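Local structure of cleavage stimulation factor 77 (Encephalitozoon cuniculi, 2UY1) at residues 83-88 against 120-125; 322-327 against 446-451; 359-364 against 384-389. The protein probably serves in mRNA 3'-end processing as the helical HAT-repeat scaffold of cleavage stimulation factor, and may bind mRNA. All blocks are in the same frame, centred on the assembly; numbering follows the deposited sequence.

Contact 1. Residues 83-88 against 120-125; sequences DSYGLF and MGSLSE. Unlike the reference sequence in segment 83-88: Phe88 (reference Tyr).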
loop_
_atom_site.group_PDB
_atom_site.type_symbol
_atom_site.label_atom_id
_atom_site.label_comp_id
_atom_site.label_asym_id
_atom_site.label_seq_id
_atom_site.Cartn_x
_atom_site.Cartn_y
_atom_site.Cartn_z
ATOM N N ASP B 83 29.385 32.902 -17.881
ATOM C CA ASP B 83 29.526 33.145 -19.304
ATOM C C ASP B 83 29.985 34.574 -19.587
ATOM O O ASP B 83 29.634 35.151 -20.612
ATOM C CB ASP B 83 28.212 32.846 -20.015
ATOM C CG ASP B 83 28.406 32.252 -21.395
ATOM O OD1 ASP B 83 29.486 31.673 -21.682
ATOM O OD2 ASP B 83 27.448 32.338 -22.184
ATOM N N SER B 84 30.802 35.120 -18.690
ATOM C CA SER B 84 31.214 36.513 -18.752
ATOM C C SER B 84 32.478 36.746 -19.599
ATOM O O SER B 84 32.920 37.890 -19.743
ATOM C CB SER B 84 31.417 37.054 -17.338
ATOM O OG SER B 84 32.301 36.202 -16.619
ATOM N N TYR B 85 33.032 35.666 -20.137
ATOM C CA TYR B 85 34.330 35.649 -20.821
ATOM C C TYR B 85 34.491 36.669 -21.962
ATOM O O TYR B 85 35.485 37.386 -22.000
ATOM C CB TYR B 85 34.670 34.230 -21.285
ATOM C CG TYR B 85 35.741 34.175 -22.352
ATOM C CD1 TYR B 85 37.104 34.184 -22.014
ATOM C CD2 TYR B 85 35.394 34.144 -23.712
ATOM C CE1 TYR B 85 38.106 34.145 -23.024
ATOM C CE2 TYR B 85 36.374 34.107 -24.716
ATOM C CZ TYR B 85 37.720 34.111 -24.374
ATOM O OH TYR B 85 38.673 34.061 -25.385
ATOM N N GLY B 86 33.523 36.733 -22.876
ATOM C CA GLY B 86 33.551 37.718 -23.947
ATOM C C GLY B 86 33.408 39.114 -23.365
ATOM O O GLY B 86 34.021 40.063 -23.851
ATOM N N LEU B 87 32.612 39.239 -22.309
ATOM C CA LEU B 87 32.495 40.508 -21.606
ATOM C C LEU B 87 33.828 40.885 -20.936
ATOM O O LEU B 87 34.248 42.020 -21.060
ATOM C CB LEU B 87 31.333 40.489 -20.603
ATOM C CG LEU B 87 31.058 41.730 -19.743
ATOM C CD1 LEU B 87 30.599 42.943 -20.586
ATOM C CD2 LEU B 87 30.033 41.377 -18.704
ATOM N N PHE B 88 34.483 39.926 -20.253
ATOM C CA PHE B 88 35.773 40.185 -19.605
ATOM C C PHE B 88 36.800 40.499 -20.698
ATOM O O PHE B 88 37.486 41.517 -20.617
ATOM C CB PHE B 88 36.205 39.058 -18.651
ATOM C CG PHE B 88 35.768 39.267 -17.184
ATOM C CD1 PHE B 88 34.810 38.450 -16.599
ATOM C CD2 PHE B 88 36.318 40.290 -16.398
ATOM C CE1 PHE B 88 34.419 38.609 -15.238
ATOM C CE2 PHE B 88 35.921 40.477 -15.041
ATOM C CZ PHE B 88 34.978 39.617 -14.450
ATOM N N MET B 120 34.277 30.166 -15.105
ATOM C CA MET B 120 33.612 30.577 -16.336
ATOM C C MET B 120 34.105 29.734 -17.500
ATOM O O MET B 120 35.172 29.134 -17.415
ATOM C CB MET B 120 33.886 32.062 -16.628
ATOM C CG MET B 120 35.374 32.440 -16.796
ATOM S SD MET B 120 35.583 34.014 -17.666
ATOM C CE MET B 120 34.982 35.138 -16.452
ATOM N N GLY B 121 33.324 29.670 -18.581
ATOM C CA GLY B 121 33.774 28.997 -19.783
ATOM C C GLY B 121 34.907 29.772 -20.443
ATOM O O GLY B 121 34.805 30.992 -20.624
ATOM N N SER B 122 35.977 29.069 -20.811
ATOM C CA SER B 122 37.127 29.671 -21.491
ATOM C C SER B 122 38.078 30.452 -20.554
ATOM O O SER B 122 38.800 31.345 -21.020
ATOM C CB SER B 122 36.708 30.558 -22.692
ATOM O OG SER B 122 35.824 29.908 -23.588
ATOM N N LEU B 123 38.096 30.108 -19.263
ATOM C CA LEU B 123 38.986 30.775 -18.320
ATOM C C LEU B 123 40.457 30.523 -18.691
ATOM O O LEU B 123 41.333 31.372 -18.433
ATOM C CB LEU B 123 38.717 30.336 -16.861
ATOM C CG LEU B 123 39.463 31.135 -15.763
ATOM C CD1 LEU B 123 39.233 32.644 -15.902
ATOM C CD2 LEU B 123 39.162 30.683 -14.333
ATOM N N SER B 124 40.713 29.361 -19.297
ATOM C CA SER B 124 42.065 28.932 -19.661
ATOM C C SER B 124 42.627 29.781 -20.815
ATOM O O SER B 124 43.854 29.873 -21.004
ATOM C CB SER B 124 42.079 27.440 -20.005
ATOM O OG SER B 124 41.825 26.640 -18.858
ATOM N N GLU B 125 41.703 30.403 -21.551
ATOM C CA GLU B 125 41.992 31.286 -22.686
ATOM C C GLU B 125 42.055 32.742 -22.194
ATOM O O GLU B 125 42.132 33.683 -22.988
ATOM C CB GLU B 125 40.934 31.100 -23.801
ATOM C CG GLU B 125 40.795 29.654 -24.379
ATOM C CD GLU B 125 40.058 28.635 -23.443
ATOM O OE1 GLU B 125 40.138 28.750 -22.196
ATOM O OE2 GLU B 125 39.410 27.687 -23.957
#

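Contact 2. Residues 322-327 against 446-451; sequences FIYCAF and FNFLDL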
loop_
_atom_site.group_PDB
_atom_site.type_symbol
_atom_site.label_atom_id
_atom_site.label_comp_id
_atom_site.label_asym_id
_atom_site.label_seq_id
_atom_site.Cartn_x
_atom_site.Cartn_y
_atom_site.Cartn_z
ATOM N N PHE B 322 -12.706 19.630 8.582
ATOM C CA PHE B 322 -13.180 19.021 9.826
ATOM C C PHE B 322 -12.174 18.028 10.372
ATOM O O PHE B 322 -12.003 17.963 11.559
ATOM C CB PHE B 322 -14.481 18.246 9.583
ATOM C CG PHE B 322 -15.686 19.113 9.241
ATOM C CD1 PHE B 322 -16.464 19.667 10.243
ATOM C CD2 PHE B 322 -16.034 19.344 7.908
ATOM C CE1 PHE B 322 -17.594 20.446 9.934
ATOM C CE2 PHE B 322 -17.169 20.115 7.579
ATOM C CZ PHE B 322 -17.961 20.645 8.606
ATOM N N ILE B 323 -11.619 17.167 9.508
ATOM C CA ILE B 323 -10.612 16.177 9.872
ATOM C C ILE B 323 -9.341 16.871 10.352
ATOM O O ILE B 323 -8.734 16.473 11.341
ATOM C CB ILE B 323 -10.240 15.277 8.658
ATOM C CG1 ILE B 323 -11.458 14.561 8.045
ATOM C CG2 ILE B 323 -9.068 14.324 8.976
ATOM C CD1 ILE B 323 -11.095 13.777 6.723
ATOM N N TYR B 324 -8.920 17.924 9.641
ATOM C CA TYR B 324 -7.791 18.712 10.129
ATOM C C TYR B 324 -8.026 19.313 11.517
ATOM O O TYR B 324 -7.142 19.258 12.376
ATOM C CB TYR B 324 -7.472 19.784 9.111
ATOM C CG TYR B 324 -6.620 20.865 9.655
ATOM C CD1 TYR B 324 -5.220 20.741 9.707
ATOM C CD2 TYR B 324 -7.218 22.031 10.144
ATOM C CE1 TYR B 324 -4.478 21.757 10.244
ATOM C CE2 TYR B 324 -6.491 23.041 10.676
ATOM C CZ TYR B 324 -5.138 22.924 10.715
ATOM O OH TYR B 324 -4.440 23.986 11.248
ATOM N N CYS B 325 -9.200 19.903 11.757
ATOM C CA CYS B 325 -9.492 20.522 13.091
ATOM C C CYS B 325 -9.566 19.510 14.198
ATOM O O CYS B 325 -9.271 19.841 15.365
ATOM C CB CYS B 325 -10.820 21.296 13.107
ATOM S SG CYS B 325 -10.707 22.851 12.170
ATOM N N ALA B 326 -10.078 18.318 13.875
ATOM C CA ALA B 326 -10.174 17.245 14.891
ATOM C C ALA B 326 -8.766 16.786 15.319
ATOM O O ALA B 326 -8.458 16.552 16.532
ATOM C CB ALA B 326 -11.006 16.093 14.365
ATOM N N PHE B 327 -7.889 16.704 14.323
ATOM C CA PHE B 327 -6.506 16.333 14.575
ATOM C C PHE B 327 -5.765 17.439 15.336
ATOM O O PHE B 327 -4.957 17.172 16.152
ATOM C CB PHE B 327 -5.741 16.109 13.292
ATOM C CG PHE B 327 -6.063 14.830 12.529
ATOM C CD1 PHE B 327 -6.735 13.745 13.095
ATOM C CD2 PHE B 327 -5.545 14.696 11.225
ATOM C CE1 PHE B 327 -6.946 12.570 12.364
ATOM C CE2 PHE B 327 -5.766 13.509 10.471
ATOM C CZ PHE B 327 -6.497 12.466 11.030
ATOM N N PHE B 446 2.088 22.361 3.671
ATOM C CA PHE B 446 0.903 23.149 3.291
ATOM C C PHE B 446 -0.162 22.175 2.792
ATOM O O PHE B 446 -1.358 22.419 3.006
ATOM C CB PHE B 446 1.151 24.149 2.154
ATOM C CG PHE B 446 2.086 25.291 2.495
ATOM C CD1 PHE B 446 1.919 26.056 3.634
ATOM C CD2 PHE B 446 3.105 25.646 1.622
ATOM C CE1 PHE B 446 2.786 27.121 3.959
ATOM C CE2 PHE B 446 3.945 26.752 1.913
ATOM C CZ PHE B 446 3.786 27.467 3.092
ATOM N N ASN B 447 0.277 21.095 2.118
ATOM C CA ASN B 447 -0.670 20.042 1.603
ATOM C C ASN B 447 -1.229 19.229 2.796
ATOM O O ASN B 447 -0.540 19.110 3.776
ATOM C CB ASN B 447 0.018 19.135 0.538
ATOM C CG ASN B 447 0.297 19.870 -0.760
ATOM O OD1 ASN B 447 -0.389 20.841 -1.079
ATOM N ND2 ASN B 447 1.330 19.433 -1.513
ATOM N N PHE B 448 -2.481 18.749 2.763
ATOM C CA PHE B 448 -3.073 18.025 3.921
ATOM C C PHE B 448 -3.673 16.733 3.395
ATOM O O PHE B 448 -4.614 16.742 2.586
ATOM C CB PHE B 448 -4.135 18.850 4.694
ATOM C CG PHE B 448 -4.824 18.082 5.839
ATOM C CD1 PHE B 448 -4.108 17.671 6.994
ATOM C CD2 PHE B 448 -6.173 17.726 5.755
ATOM C CE1 PHE B 448 -4.747 16.979 8.057
ATOM C CE2 PHE B 448 -6.796 17.032 6.787
ATOM C CZ PHE B 448 -6.085 16.656 7.949
ATOM N N LEU B 449 -3.120 15.611 3.830
ATOM C CA LEU B 449 -3.555 14.334 3.292
ATOM C C LEU B 449 -3.470 14.362 1.745
ATOM O O LEU B 449 -2.416 14.663 1.213
ATOM C CB LEU B 449 -4.948 14.016 3.796
ATOM C CG LEU B 449 -4.986 13.955 5.353
ATOM C CD1 LEU B 449 -6.321 13.519 5.792
ATOM C CD2 LEU B 449 -3.932 12.976 5.867
ATOM N N ASP B 450 -4.569 14.059 1.052
ATOM C CA ASP B 450 -4.606 14.017 -0.406
ATOM C C ASP B 450 -5.081 15.346 -1.034
ATOM O O ASP B 450 -5.126 15.508 -2.285
ATOM C CB ASP B 450 -5.520 12.869 -0.847
ATOM C CG ASP B 450 -6.929 13.087 -0.447
ATOM O OD1 ASP B 450 -7.197 13.070 0.789
ATOM O OD2 ASP B 450 -7.759 13.299 -1.381
ATOM N N LEU B 451 -5.448 16.280 -0.163
ATOM C CA LEU B 451 -5.718 17.649 -0.544
ATOM C C LEU B 451 -4.372 18.342 -0.825
ATOM O O LEU B 451 -3.613 18.618 0.102
ATOM C CB LEU B 451 -6.405 18.356 0.609
ATOM C CG LEU B 451 -7.085 19.697 0.359
ATOM C CD1 LEU B 451 -8.119 19.590 -0.775
ATOM C CD2 LEU B 451 -7.759 20.078 1.665
#

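Contact 3. Residues 359-364 against 384-389; sequences EFFLFL and SRMWDS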
loop_
_atom_site.group_PDB
_atom_site.type_symbol
_atom_site.label_atom_id
_atom_site.label_comp_id
_atom_site.label_asym_id
_atom_site.label_seq_id
_atom_site.Cartn_x
_atom_site.Cartn_y
_atom_site.Cartn_z
ATOM N N GLU B 359 -11.288 7.999 7.937
ATOM C CA GLU B 359 -10.335 8.716 8.749
ATOM C C GLU B 359 -10.857 8.850 10.148
ATOM O O GLU B 359 -10.046 8.865 11.014
ATOM C CB GLU B 359 -10.010 10.116 8.193
ATOM C CG GLU B 359 -9.180 10.170 6.902
ATOM C CD GLU B 359 -7.748 9.634 7.041
ATOM O OE1 GLU B 359 -7.177 9.839 8.113
ATOM O OE2 GLU B 359 -7.196 9.009 6.086
ATOM N N PHE B 360 -12.187 8.956 10.340
ATOM C CA PHE B 360 -12.826 8.988 11.682
ATOM C C PHE B 360 -12.677 7.620 12.360
ATOM O O PHE B 360 -12.322 7.576 13.499
ATOM C CB PHE B 360 -14.334 9.272 11.560
ATOM C CG PHE B 360 -15.067 9.602 12.869
ATOM C CD1 PHE B 360 -14.410 9.772 14.064
ATOM C CD2 PHE B 360 -16.473 9.800 12.847
ATOM C CE1 PHE B 360 -15.086 10.087 15.232
ATOM C CE2 PHE B 360 -17.151 10.098 13.994
ATOM C CZ PHE B 360 -16.477 10.220 15.194
ATOM N N PHE B 361 -13.025 6.535 11.678
ATOM C CA PHE B 361 -12.911 5.236 12.292
ATOM C C PHE B 361 -11.492 4.913 12.669
ATOM O O PHE B 361 -11.252 4.433 13.765
ATOM C CB PHE B 361 -13.546 4.132 11.448
ATOM C CG PHE B 361 -13.232 2.740 11.971
ATOM C CD1 PHE B 361 -13.787 2.303 13.208
ATOM C CD2 PHE B 361 -12.344 1.913 11.280
ATOM C CE1 PHE B 361 -13.459 1.026 13.773
ATOM C CE2 PHE B 361 -12.023 0.612 11.822
ATOM C CZ PHE B 361 -12.628 0.200 13.084
ATOM N N LEU B 362 -10.548 5.188 11.796
ATOM C CA LEU B 362 -9.159 4.720 12.001
ATOM C C LEU B 362 -8.454 5.575 13.033
ATOM O O LEU B 362 -7.557 5.129 13.755
ATOM C CB LEU B 362 -8.354 4.718 10.707
ATOM C CG LEU B 362 -8.760 3.704 9.615
ATOM C CD1 LEU B 362 -7.946 3.978 8.380
ATOM C CD2 LEU B 362 -8.633 2.180 10.018
ATOM N N PHE B 363 -8.877 6.840 13.086
ATOM C CA PHE B 363 -8.457 7.745 14.145
ATOM C C PHE B 363 -8.968 7.188 15.472
ATOM O O PHE B 363 -8.266 7.154 16.450
ATOM C CB PHE B 363 -9.083 9.139 13.962
ATOM C CG PHE B 363 -8.924 10.024 15.177
ATOM C CD1 PHE B 363 -7.686 10.634 15.466
ATOM C CD2 PHE B 363 -9.995 10.286 16.008
ATOM C CE1 PHE B 363 -7.539 11.460 16.611
ATOM C CE2 PHE B 363 -9.853 11.089 17.168
ATOM C CZ PHE B 363 -8.620 11.669 17.473
ATOM N N LEU B 364 -10.232 6.826 15.574
ATOM C CA LEU B 364 -10.658 6.345 16.925
ATOM C C LEU B 364 -9.915 5.026 17.322
ATOM O O LEU B 364 -9.579 4.763 18.475
ATOM C CB LEU B 364 -12.180 6.122 16.930
ATOM C CG LEU B 364 -13.045 7.393 16.831
ATOM C CD1 LEU B 364 -14.520 6.998 16.729
ATOM C CD2 LEU B 364 -12.833 8.313 18.063
ATOM N N SER B 384 -12.672 -1.551 2.422
ATOM C CA SER B 384 -11.946 -2.792 2.768
ATOM C C SER B 384 -10.944 -2.474 3.839
ATOM O O SER B 384 -10.708 -3.318 4.653
ATOM C CB SER B 384 -11.096 -3.409 1.647
ATOM O OG SER B 384 -11.814 -3.619 0.472
ATOM N N ARG B 385 -10.324 -1.292 3.794
ATOM C CA ARG B 385 -9.305 -0.948 4.761
ATOM C C ARG B 385 -9.911 -0.820 6.172
ATOM O O ARG B 385 -9.286 -1.245 7.087
ATOM C CB ARG B 385 -8.550 0.311 4.407
ATOM C CG ARG B 385 -7.341 0.529 5.307
ATOM C CD ARG B 385 -6.947 1.993 5.358
ATOM N NE ARG B 385 -5.553 2.126 5.750
ATOM C CZ ARG B 385 -4.833 3.236 5.638
ATOM N NH1 ARG B 385 -5.380 4.348 5.131
ATOM N NH2 ARG B 385 -3.556 3.226 6.036
ATOM N N MET B 386 -11.130 -0.296 6.310
ATOM C CA MET B 386 -11.840 -0.169 7.585
ATOM C C MET B 386 -12.159 -1.582 8.071
ATOM O O MET B 386 -11.797 -1.927 9.163
ATOM C CB MET B 386 -13.150 0.638 7.416
ATOM C CG MET B 386 -12.944 2.163 7.310
ATOM S SD MET B 386 -14.476 2.969 6.690
ATOM C CE MET B 386 -15.410 2.922 8.267
ATOM N N TRP B 387 -12.799 -2.400 7.234
ATOM C CA TRP B 387 -12.953 -3.861 7.521
ATOM C C TRP B 387 -11.666 -4.559 7.988
ATOM O O TRP B 387 -11.629 -5.177 9.077
ATOM C CB TRP B 387 -13.546 -4.595 6.300
ATOM C CG TRP B 387 -15.073 -4.550 6.172
ATOM C CD1 TRP B 387 -15.802 -3.972 5.158
ATOM C CD2 TRP B 387 -16.014 -5.104 7.083
ATOM N NE1 TRP B 387 -17.147 -4.156 5.386
ATOM C CE2 TRP B 387 -17.298 -4.846 6.569
ATOM C CE3 TRP B 387 -15.896 -5.848 8.282
ATOM C CZ2 TRP B 387 -18.446 -5.284 7.214
ATOM C CZ3 TRP B 387 -17.035 -6.237 8.917
ATOM C CH2 TRP B 387 -18.293 -5.925 8.404
ATOM N N ASP B 388 -10.612 -4.489 7.202
ATOM C CA ASP B 388 -9.339 -5.107 7.583
ATOM C C ASP B 388 -8.674 -4.570 8.867
ATOM O O ASP B 388 -8.062 -5.368 9.629
ATOM C CB ASP B 388 -8.328 -5.018 6.488
ATOM C CG ASP B 388 -8.782 -5.707 5.228
ATOM O OD1 ASP B 388 -9.731 -6.501 5.288
ATOM O OD2 ASP B 388 -8.146 -5.487 4.193
ATOM N N SER B 389 -8.780 -3.274 9.139
ATOM C CA SER B 389 -8.276 -2.720 10.444
ATOM C C SER B 389 -9.055 -3.228 11.620
ATOM O O SER B 389 -8.458 -3.629 12.650
ATOM C CB SER B 389 -8.274 -1.179 10.421
ATOM O OG SER B 389 -7.591 -0.756 9.241
#

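Contact 1. Residues 83-88 against 120-125
The phenol ring of Tyr85 carries Ser122 on one face, with Ser122 CB 3.6 Å from the ring centroid and only 9° off its normal, a well-centred CH-pi contact. At the edge of the ring, near its plane, lies the backbone O of Glu125. The elements joined belong to the amino-terminal part of an all-helical HAT-repeat protein: the start of helix 85-90 meets a type II beta turn, Met120 to Leu123, that leads into helix 124-127. Ser122 takes the third position of that turn with positive phi (78°), and its CB looks toward Tyr85. Leu123 instead turns to Phe153 and Ser156 of helix 150-167. With CG anti to the backbone N (chi1 162°), the tyrosine ring is carried out over Ser122. Gly121 O comes within 3.3 Å of Tyr85 CB. Met120 packs alongside, its SD 3.7 Å from Tyr85 CB. The methionine chain bends at its last torsion toward Phe88, although the placement of its terminal methyl is doubtful. Ser84 OG lies in the plane of the Phe88 ring at its edge and is hydrogen-bonded to Tyr81 O. At the far end of the tyrosine, Tyr85 OH rests 4.0 Å from Glu125 CB.

Contact 2. Residues 322-327 against 446-451
A type II' beta turn, Phe448 to Leu451, follows helix 434-446 and sets one aromatic ring into the side of helix 319-333, showing how a late piece of an alpha-helical solenoid can fold back on a much earlier helix. Phe448 and Leu451 close the turn with a reciprocal pair of backbone hydrogen bonds, N to O each way, both 2.9 Å, with Leu449 at its second position in the positive-phi conformation of this turn class. Phe448 carries the contact. Its CG is anti to the backbone N (chi1 176°), which extends the ring out of the turn until Phe448 CZ lies 3.4 Å from Tyr324 CA, close against the helix backbone. Both faces are occupied: Tyr324 CB sits above one, displaced toward the rim, while Leu449 CG lies 3.7 Å above the opposite face, over its centre. The phenylalanine is thus clamped between the helix and its own neighbour in the turn. The Tyr324 ring adds a T-shaped stack, turning its edge to the face of Phe448 with centroids 5.6 Å apart and planes at 87°. Around the rim, Phe327 CD2 lies in the plane of the Phe448 ring, 3.9 Å from Phe448 CZ, and Ile323 CG2 approaches Phe448 CZ at an equal distance. No hydrogen bond joins the two segments; aromatic and aliphatic contacts make up the interface. Just outside it, Asp450 OD1 is hydrogen-bonded to His320 NE2, a polar tie between the turn and the same helix. The residues that receive Phe448 also pack against neighbouring helices: Tyr324 reaches Phe305 of helix 302-311 and Leu293 of helix 282-300, Ile323 touches Leu355 and Leu356 of helix 354-367, and Phe327 meets Phe343 of helix 337-349.

Contact 3. Residues 359-364 against 384-389
Helices 354-367 and 384-397 run nearly parallel here, their local axes 19° apart and 10.3 Å from each other at closest approach, with Leu362 and Met386 the nearest pair of CA atoms. Separated in sequence by helix 370-379, they illustrate the side-by-side stacking of alternate helices in an alpha-alpha solenoid such as the HAT-repeat array. Phe361, Leu362, Met386, Arg385 and Ser389 fill the seam. A turn at chi3 (78°) folds the Met386 methyl back to 3.9 Å, CE to Phe361 CB; the phenylalanine ring slants past, Phe361 CE2 3.7 Å from Met386 O, and also meets Phe377 of the intervening helix. Leu362 splits its two methyls between neighbours. CD1 lies over one face of the Arg385 guanidinium, the two chains crossing at about a right angle; Arg385 CD is nearest, 3.8 Å from Leu362 CD1, on the side where Arg385 is exposed. A long, weak ion pair links Arg385 NH1 to Glu358. At the other methyl, Ser389 CB lies a tight 3.4 Å from Leu362 CD2. The hydroxyl beside it turns back to its own helix: Ser389 OG donates to Arg385 O at 2.8 Å, while Ser389 N reaches that oxygen from the opposite face of the carbonyl plane.

Contacts 2 and 3 belong to one continuous piece of the solenoid. Their centres are about 17 Å apart, and they touch directly: Phe327 CE1 meets Phe363 CD1 at 3.7 Å and Ile323 CD1 comes to 4.1 Å from Glu359 CG, so the helix that packs on Phe448 in contact 2 also packs on the first helix of contact 3. In sequence, both segments of contact 3 fall between those of contact 2. Contact 1 stands apart on the other side of the chain's centre, about 52 Å from contact 2 and 63 Å from contact 3 between centres. Together they contrast a local helix-helix seam with turn-mediated joins in an elongated protein.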